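Local coordinates for Trm112p-like protein (PDB 3Q87) that probably activates methyltransferases that act in translation, including its partner in the complex that methylates translation termination factor eRF1, and binds a zinc ion, at residues L56-L68 with E84-V96. Numbering follows the deposited sequence.
Sequences LVNSLRDFHGREL and EKIKEFLFGIDVV
Leu-68 lays its CD2 methyl against the backbone carbonyl of Lys-85, while its other methyl, CD1, meets CD1 of Ile-86 at 4.2 Å. One turn after Lys-85, the Glu-88 side chain reaches Arg-66 with its end: CG leaves anti to the backbone N (chi1 -171°) and the chain runs on extended, bringing OE2 to 3.6 Å from Arg-66 NH1 in a long salt bridge. The guanidinium and carboxylate planes stand nearly perpendicular, 86° apart. Phe-89 is inserted between the end of helix 42-59 and residues 66-68. Leu-68 CD1 lies 4.0 Å from the centroid of the Phe-89 ring, over one face, in a CH-pi contact, whereas Leu-56 CB abuts the ring edge and Val-57 CG2 and Leu-60 CD1 converge on CZ. In the Trm112 fold these contacts join the end of helix 42-59 and the chain that follows it to helix 84-91, away from the four-cysteine zinc site. Leu-90 crosses Leu-56 at about a right angle, their CD2 and CD1 methyls 3.7 Å apart, and both leucines also pack on Phe-45. At Gly-92, the Arg-66 chain, bent at chi3 (-67°), places one guanidinium face over CA and lets NE donate a weak hydrogen bond of 2.9 Å to the Gly-92 carbonyl O. On strand 93-96, which pairs with strand 26-29, Ile-93 CD1 and Leu-60 CD1 meet tip to tip; Ile-93 also runs past Phe-63 in the opposite direction, with CD1 3.7 Å from Phe-63 CE2 and CG2 over one ring face. Farther along, Val-95 CG2 approaches Leu-60 CD2 at 4.4 Å, and Cys-24 of strand 20-24 touches both side chains.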
ATOM      1  N   LEU A  56       5.053  12.576 -15.441  1.00 22.81           N
ATOM      2  CA  LEU A  56       5.766  11.315 -15.578  1.00 20.25           C
ATOM      3  C   LEU A  56       6.533  11.232 -16.894  1.00 25.98           C
ATOM      4  O   LEU A  56       7.686  10.806 -16.918  1.00 24.29           O
ATOM      5  CB  LEU A  56       4.795  10.138 -15.481  1.00 21.35           C
ATOM      6  CG  LEU A  56       4.376   9.770 -14.057  1.00 24.22           C
ATOM      7  CD1 LEU A  56       3.187   8.805 -14.060  1.00 20.82           C
ATOM      8  CD2 LEU A  56       5.572   9.180 -13.317  1.00 21.80           C
ATOM      9  N   VAL A  57       5.896  11.621 -17.994  1.00 28.18           N
ATOM     10  CA  VAL A  57       6.552  11.503 -19.295  1.00 25.49           C
ATOM     11  C   VAL A  57       7.832  12.333 -19.324  1.00 30.09           C
ATOM     12  O   VAL A  57       8.859  11.899 -19.844  1.00 28.22           O
ATOM     13  CB  VAL A  57       5.625  11.891 -20.448  1.00 28.91           C
ATOM     14  CG1 VAL A  57       6.435  12.342 -21.653  1.00 37.67           C
ATOM     15  CG2 VAL A  57       4.727  10.714 -20.808  1.00 36.64           C
ATOM     16  N   ASN A  58       7.763  13.519 -18.730  1.00 33.88           N
ATOM     17  CA  ASN A  58       8.930  14.376 -18.581  1.00 30.12           C
ATOM     18  C   ASN A  58      10.002  13.753 -17.695  1.00 35.18           C
ATOM     19  O   ASN A  58      11.185  13.802 -18.021  1.00 27.49           O
ATOM     20  CB  ASN A  58       8.526  15.726 -18.002  1.00 34.35           C
ATOM     21  CG  ASN A  58       9.657  16.714 -18.016  1.00 41.65           C
ATOM     22  OD1 ASN A  58      10.412  16.785 -18.986  1.00 43.90           O
ATOM     23  ND2 ASN A  58       9.790  17.485 -16.943  1.00 44.13           N
ATOM     24  N   SER A  59       9.586  13.176 -16.569  1.00 27.86           N
ATOM     25  CA  SER A  59      10.524  12.535 -15.659  1.00 28.13           C
ATOM     26  C   SER A  59      11.248  11.363 -16.318  1.00 23.73           C
ATOM     27  O   SER A  59      12.406  11.067 -15.992  1.00 24.05           O
ATOM     28  CB  SER A  59       9.795  12.049 -14.396  1.00 28.11           C
ATOM     29  OG  SER A  59       9.286  13.141 -13.650  1.00 24.89           O
ATOM     30  N   LEU A  60      10.572  10.691 -17.238  1.00 20.28           N
ATOM     31  CA  LEU A  60      11.149   9.494 -17.839  1.00 20.61           C
ATOM     32  C   LEU A  60      11.625   9.702 -19.276  1.00 32.75           C
ATOM     33  O   LEU A  60      11.797   8.737 -20.016  1.00 33.73           O
ATOM     34  CB  LEU A  60      10.149   8.346 -17.782  1.00 28.13           C
ATOM     35  CG  LEU A  60       9.870   7.814 -16.379  1.00 25.95           C
ATOM     36  CD1 LEU A  60       8.529   7.112 -16.347  1.00 25.94           C
ATOM     37  CD2 LEU A  60      10.998   6.880 -15.940  1.00 22.72           C
ATOM     38  N   ARG A  61      11.864  10.951 -19.658  1.00 34.79           N
ATOM     39  CA  ARG A  61      12.213  11.271 -21.048  1.00 39.54           C
ATOM     40  C   ARG A  61      13.515  10.612 -21.527  1.00 43.00           C
ATOM     41  O   ARG A  61      13.677  10.336 -22.720  1.00 47.75           O
ATOM     42  CB  ARG A  61      12.241  12.788 -21.274  1.00 33.26           C
ATOM     43  CG  ARG A  61      13.345  13.510 -20.525  1.00 42.54           C
ATOM     44  CD  ARG A  61      13.202  15.016 -20.649  1.00 43.25           C
ATOM     45  NE  ARG A  61      14.270  15.716 -19.942  1.00 44.09           N
ATOM     46  CZ  ARG A  61      14.233  16.031 -18.650  1.00 52.84           C
ATOM     47  NH1 ARG A  61      13.176  15.710 -17.913  1.00 53.47           N
ATOM     48  NH2 ARG A  61      15.255  16.668 -18.091  1.00 47.29           N
ATOM     49  N   ASP A  62      14.427  10.348 -20.598  1.00 38.49           N
ATOM     50  CA  ASP A  62      15.658   9.633 -20.913  1.00 35.68           C
ATOM     51  C   ASP A  62      15.503   8.106 -20.839  1.00 50.94           C
ATOM     52  O   ASP A  62      16.476   7.362 -20.977  1.00 44.85           O
ATOM     53  CB  ASP A  62      16.789  10.093 -19.996  1.00 38.82           C
ATOM     54  CG  ASP A  62      17.315  11.462 -20.369  1.00 64.81           C
ATOM     55  OD1 ASP A  62      18.269  11.937 -19.709  1.00 66.39           O
ATOM     56  OD2 ASP A  62      16.773  12.063 -21.326  1.00 62.96           O
ATOM     57  N   PHE A  63      14.281   7.638 -20.614  1.00 50.94           N
ATOM     58  CA  PHE A  63      14.011   6.207 -20.653  1.00 45.63           C
ATOM     59  C   PHE A  63      13.221   5.844 -21.904  1.00 39.61           C
ATOM     60  O   PHE A  63      12.121   6.342 -22.121  1.00 38.43           O
ATOM     61  CB  PHE A  63      13.250   5.763 -19.409  1.00 40.37           C
ATOM     62  CG  PHE A  63      12.758   4.344 -19.476  1.00 41.38           C
ATOM     63  CD1 PHE A  63      13.595   3.290 -19.134  1.00 45.16           C
ATOM     64  CD2 PHE A  63      11.459   4.063 -19.870  1.00 38.10           C
ATOM     65  CE1 PHE A  63      13.145   1.978 -19.182  1.00 36.68           C
ATOM     66  CE2 PHE A  63      11.000   2.756 -19.919  1.00 44.75           C
ATOM     67  CZ  PHE A  63      11.844   1.711 -19.574  1.00 39.18           C
ATOM     68  N   HIS A  64      13.777   4.959 -22.719  1.00 43.61           N
ATOM     69  CA  HIS A  64      13.165   4.654 -24.004  1.00 60.43           C
ATOM     70  C   HIS A  64      12.577   3.249 -24.079  1.00 57.74           C
ATOM     71  O   HIS A  64      12.161   2.806 -25.145  1.00 63.41           O
ATOM     72  CB  HIS A  64      14.179   4.887 -25.119  1.00 59.51           C
ATOM     73  CG  HIS A  64      14.999   6.122 -24.919  1.00 58.73           C
ATOM     74  ND1 HIS A  64      14.515   7.386 -25.182  1.00 53.94           N
ATOM     75  CD2 HIS A  64      16.257   6.289 -24.447  1.00 53.82           C
ATOM     76  CE1 HIS A  64      15.446   8.277 -24.897  1.00 56.55           C
ATOM     77  NE2 HIS A  64      16.515   7.639 -24.450  1.00 48.24           N
ATOM     78  N   GLY A  65      12.525   2.562 -22.943  1.00 54.47           N
ATOM     79  CA  GLY A  65      11.985   1.212 -22.901  1.00 57.18           C
ATOM     80  C   GLY A  65      10.504   1.177 -23.209  1.00 53.43           C
ATOM     81  O   GLY A  65       9.974   0.167 -23.677  1.00 58.29           O
ATOM     82  N   ARG A  66       9.833   2.290 -22.932  1.00 45.29           N
ATOM     83  CA  ARG A  66       8.411   2.429 -23.205  1.00 46.83           C
ATOM     84  C   ARG A  66       8.125   3.917 -23.377  1.00 51.59           C
ATOM     85  O   ARG A  66       8.894   4.751 -22.902  1.00 51.72           O
ATOM     86  CB  ARG A  66       7.597   1.845 -22.058  1.00 50.42           C
ATOM     87  CG  ARG A  66       6.351   1.107 -22.502  1.00 54.92           C
ATOM     88  CD  ARG A  66       5.760   0.297 -21.364  1.00 45.70           C
ATOM     89  NE  ARG A  66       6.623  -0.811 -20.957  1.00 49.11           N
ATOM     90  CZ  ARG A  66       6.461  -2.074 -21.346  1.00 52.72           C
ATOM     91  NH1 ARG A  66       5.467  -2.398 -22.164  1.00 50.26           N
ATOM     92  NH2 ARG A  66       7.292  -3.016 -20.915  1.00 52.18           N
ATOM     93  N   GLU A  67       7.043   4.262 -24.066  1.00 50.85           N
ATOM     94  CA  GLU A  67       6.811   5.663 -24.412  1.00 56.42           C
ATOM     95  C   GLU A  67       5.336   6.053 -24.536  1.00 53.61           C
ATOM     96  O   GLU A  67       4.492   5.231 -24.889  1.00 54.36           O
ATOM     97  CB  GLU A  67       7.548   6.016 -25.711  1.00 62.54           C
ATOM     98  CG  GLU A  67       9.015   5.580 -25.741  1.00 65.53           C
ATOM     99  CD  GLU A  67       9.884   6.477 -26.606  1.00 77.10           C
ATOM    100  OE1 GLU A  67       9.417   6.900 -27.687  1.00 86.77           O
ATOM    101  OE2 GLU A  67      11.038   6.757 -26.203  1.00 74.42           O
ATOM    102  N   LEU A  68       5.044   7.316 -24.229  1.00 51.66           N
ATOM    103  CA  LEU A  68       3.723   7.898 -24.464  1.00 53.63           C
ATOM    104  C   LEU A  68       3.857   9.110 -25.366  1.00 55.74           C
ATOM    105  O   LEU A  68       4.953   9.637 -25.546  1.00 63.18           O
ATOM    106  CB  LEU A  68       3.057   8.331 -23.161  1.00 45.51           C
ATOM    107  CG  LEU A  68       2.440   7.255 -22.274  1.00 43.08           C
ATOM    108  CD1 LEU A  68       1.714   7.927 -21.119  1.00 41.00           C
ATOM    109  CD2 LEU A  68       1.493   6.354 -23.072  1.00 39.90           C
ATOM    110  N   GLU A  84      -5.186   1.070 -22.777  1.00 42.63           N
ATOM    111  CA  GLU A  84      -4.219   0.028 -23.094  1.00 47.60           C
ATOM    112  C   GLU A  84      -2.806   0.608 -23.088  1.00 46.65           C
ATOM    113  O   GLU A  84      -1.871  -0.007 -22.571  1.00 48.53           O
ATOM    114  CB  GLU A  84      -4.531  -0.621 -24.448  1.00 48.93           C
ATOM    115  CG  GLU A  84      -6.006  -0.981 -24.653  1.00 63.39           C
ATOM    116  CD  GLU A  84      -6.896   0.236 -24.896  1.00 67.76           C
ATOM    117  OE1 GLU A  84      -6.492   1.138 -25.669  1.00 71.07           O
ATOM    118  OE2 GLU A  84      -8.005   0.289 -24.317  1.00 58.73           O
ATOM    119  N   LYS A  85      -2.657   1.801 -23.654  1.00 45.32           N
ATOM    120  CA  LYS A  85      -1.354   2.443 -23.730  1.00 45.38           C
ATOM    121  C   LYS A  85      -0.949   3.048 -22.390  1.00 37.52           C
ATOM    122  O   LYS A  85       0.225   3.042 -22.029  1.00 39.86           O
ATOM    123  CB  LYS A  85      -1.342   3.499 -24.839  1.00 46.73           C
ATOM    124  CG  LYS A  85      -1.180   2.894 -26.218  1.00 64.79           C
ATOM    125  CD  LYS A  85      -1.813   3.736 -27.317  1.00 73.00           C
ATOM    126  CE  LYS A  85      -1.833   2.958 -28.633  1.00 63.47           C
ATOM    127  NZ  LYS A  85      -2.677   3.597 -29.681  1.00 85.74           N
ATOM    128  N   ILE A  86      -1.926   3.571 -21.658  1.00 34.85           N
ATOM    129  CA  ILE A  86      -1.675   4.130 -20.336  1.00 36.40           C
ATOM    130  C   ILE A  86      -1.210   3.037 -19.364  1.00 40.70           C
ATOM    131  O   ILE A  86      -0.150   3.157 -18.742  1.00 40.22           O
ATOM    132  CB  ILE A  86      -2.932   4.844 -19.798  1.00 44.28           C
ATOM    133  CG1 ILE A  86      -3.407   5.898 -20.802  1.00 47.57           C
ATOM    134  CG2 ILE A  86      -2.666   5.488 -18.444  1.00 37.66           C
ATOM    135  CD1 ILE A  86      -2.320   6.853 -21.257  1.00 35.31           C
ATOM    136  N   LYS A  87      -2.002   1.971 -19.250  1.00 34.81           N
ATOM    137  CA  LYS A  87      -1.657   0.814 -18.422  1.00 36.39           C
ATOM    138  C   LYS A  87      -0.250   0.327 -18.718  1.00 36.51           C
ATOM    139  O   LYS A  87       0.498  -0.049 -17.821  1.00 31.04           O
ATOM    140  CB  LYS A  87      -2.606  -0.346 -18.710  1.00 37.93           C
ATOM    141  CG  LYS A  87      -3.941  -0.333 -17.992  1.00 39.78           C
ATOM    142  CD  LYS A  87      -4.751  -1.550 -18.456  1.00 49.11           C
ATOM    143  CE  LYS A  87      -6.194  -1.528 -17.986  1.00 60.03           C
ATOM    144  NZ  LYS A  87      -6.357  -2.042 -16.600  1.00 58.66           N
ATOM    145  N   GLU A  88       0.095   0.298 -19.996  1.00 35.93           N
ATOM    146  CA  GLU A  88       1.390  -0.194 -20.422  1.00 29.72           C
ATOM    147  C   GLU A  88       2.500   0.714 -19.893  1.00 33.38           C
ATOM    148  O   GLU A  88       3.569   0.250 -19.501  1.00 33.17           O
ATOM    149  CB  GLU A  88       1.419  -0.256 -21.950  1.00 49.76           C
ATOM    150  CG  GLU A  88       2.620  -0.958 -22.552  1.00 54.12           C
ATOM    151  CD  GLU A  88       2.478  -1.138 -24.056  1.00 67.63           C
ATOM    152  OE1 GLU A  88       1.366  -1.493 -24.510  1.00 61.52           O
ATOM    153  OE2 GLU A  88       3.477  -0.922 -24.778  1.00 69.53           O
ATOM    154  N   PHE A  89       2.246   2.017 -19.885  1.00 26.03           N
ATOM    155  CA  PHE A  89       3.215   2.967 -19.358  1.00 33.82           C
ATOM    156  C   PHE A  89       3.260   2.888 -17.825  1.00 24.70           C
ATOM    157  O   PHE A  89       4.331   2.878 -17.228  1.00 23.10           O
ATOM    158  CB  PHE A  89       2.854   4.386 -19.822  1.00 34.03           C
ATOM    159  CG  PHE A  89       3.860   5.447 -19.436  1.00 30.82           C
ATOM    160  CD1 PHE A  89       5.030   5.614 -20.159  1.00 34.57           C
ATOM    161  CD2 PHE A  89       3.605   6.309 -18.372  1.00 36.45           C
ATOM    162  CE1 PHE A  89       5.945   6.603 -19.821  1.00 33.62           C
ATOM    163  CE2 PHE A  89       4.512   7.304 -18.025  1.00 34.58           C
ATOM    164  CZ  PHE A  89       5.688   7.448 -18.751  1.00 35.30           C
ATOM    165  N   LEU A  90       2.095   2.800 -17.200  1.00 18.18           N
ATOM    166  CA  LEU A  90       2.018   2.920 -15.742  1.00 28.33           C
ATOM    167  C   LEU A  90       2.387   1.619 -15.019  1.00 27.81           C
ATOM    168  O   LEU A  90       2.802   1.635 -13.858  1.00 20.79           O
ATOM    169  CB  LEU A  90       0.634   3.414 -15.319  1.00 23.53           C
ATOM    170  CG  LEU A  90       0.263   4.853 -15.713  1.00 28.40           C
ATOM    171  CD1 LEU A  90      -1.174   5.186 -15.331  1.00 26.94           C
ATOM    172  CD2 LEU A  90       1.219   5.880 -15.096  1.00 28.85           C
ATOM    173  N   PHE A  91       2.245   0.496 -15.716  1.00 23.43           N
ATOM    174  CA  PHE A  91       2.514  -0.806 -15.126  1.00 24.12           C
ATOM    175  C   PHE A  91       3.712  -1.458 -15.771  1.00 25.81           C
ATOM    176  O   PHE A  91       4.253  -2.425 -15.247  1.00 30.47           O
ATOM    177  CB  PHE A  91       1.294  -1.725 -15.265  1.00 26.01           C
ATOM    178  CG  PHE A  91       0.174  -1.393 -14.322  1.00 24.55           C
ATOM    179  CD1 PHE A  91       0.103  -1.987 -13.067  1.00 24.80           C
ATOM    180  CD2 PHE A  91      -0.807  -0.477 -14.683  1.00 23.58           C
ATOM    181  CE1 PHE A  91      -0.924  -1.672 -12.190  1.00 21.02           C
ATOM    182  CE2 PHE A  91      -1.834  -0.156 -13.810  1.00 22.73           C
ATOM    183  CZ  PHE A  91      -1.895  -0.758 -12.563  1.00 20.03           C
ATOM    184  N   GLY A  92       4.123  -0.931 -16.920  1.00 27.30           N
ATOM    185  CA  GLY A  92       5.158  -1.564 -17.715  1.00 28.59           C
ATOM    186  C   GLY A  92       6.535  -0.966 -17.526  1.00 29.96           C
ATOM    187  O   GLY A  92       7.479  -1.330 -18.223  1.00 25.10           O
ATOM    188  N   ILE A  93       6.653  -0.041 -16.580  1.00 26.58           N
ATOM    189  CA  ILE A  93       7.946   0.535 -16.245  1.00 22.68           C
ATOM    190  C   ILE A  93       8.188   0.432 -14.754  1.00 25.34           C
ATOM    191  O   ILE A  93       7.273   0.622 -13.962  1.00 24.32           O
ATOM    192  CB  ILE A  93       8.013   2.024 -16.611  1.00 23.62           C
ATOM    193  CG1 ILE A  93       7.745   2.228 -18.104  1.00 33.85           C
ATOM    194  CG2 ILE A  93       9.366   2.602 -16.217  1.00 25.13           C
ATOM    195  CD1 ILE A  93       7.698   3.691 -18.513  1.00 31.32           C
ATOM    196  N   ASP A  94       9.432   0.171 -14.377  1.00 24.60           N
ATOM    197  CA  ASP A  94       9.802   0.134 -12.976  1.00 30.32           C
ATOM    198  C   ASP A  94      11.000   1.043 -12.704  1.00 28.02           C
ATOM    199  O   ASP A  94      12.094   0.829 -13.239  1.00 26.79           O
ATOM    200  CB  ASP A  94      10.131  -1.298 -12.560  1.00 31.33           C
ATOM    201  CG  ASP A  94      10.505  -1.400 -11.097  1.00 41.00           C
ATOM    202  OD1 ASP A  94       9.699  -0.946 -10.247  1.00 33.29           O
ATOM    203  OD2 ASP A  94      11.597  -1.936 -10.798  1.00 38.37           O
ATOM    204  N   VAL A  95      10.790   2.064 -11.883  1.00 18.57           N
ATOM    205  CA  VAL A  95      11.885   2.924 -11.478  1.00 23.49           C
ATOM    206  C   VAL A  95      12.637   2.200 -10.374  1.00 29.18           C
ATOM    207  O   VAL A  95      12.072   1.931  -9.312  1.00 19.09           O
ATOM    208  CB  VAL A  95      11.384   4.296 -10.954  1.00 22.30           C
ATOM    209  CG1 VAL A  95      12.555   5.168 -10.529  1.00 20.11           C
ATOM    210  CG2 VAL A  95      10.566   5.001 -12.007  1.00 24.98           C
ATOM    211  N   VAL A  96      13.899   1.861 -10.621  1.00 22.35           N
ATOM    212  CA  VAL A  96      14.667   1.170  -9.600  1.00 23.63           C
ATOM    213  C   VAL A  96      15.417   2.182  -8.737  1.00 23.43           C
ATOM    214  O   VAL A  96      15.551   1.999  -7.535  1.00 22.34           O
ATOM    215  CB  VAL A  96      15.629   0.088 -10.186  1.00 29.36           C
ATOM    216  CG1 VAL A  96      14.952  -0.694 -11.312  1.00 30.11           C
ATOM    217  CG2 VAL A  96      16.871   0.721 -10.693  1.00 38.36           C
TER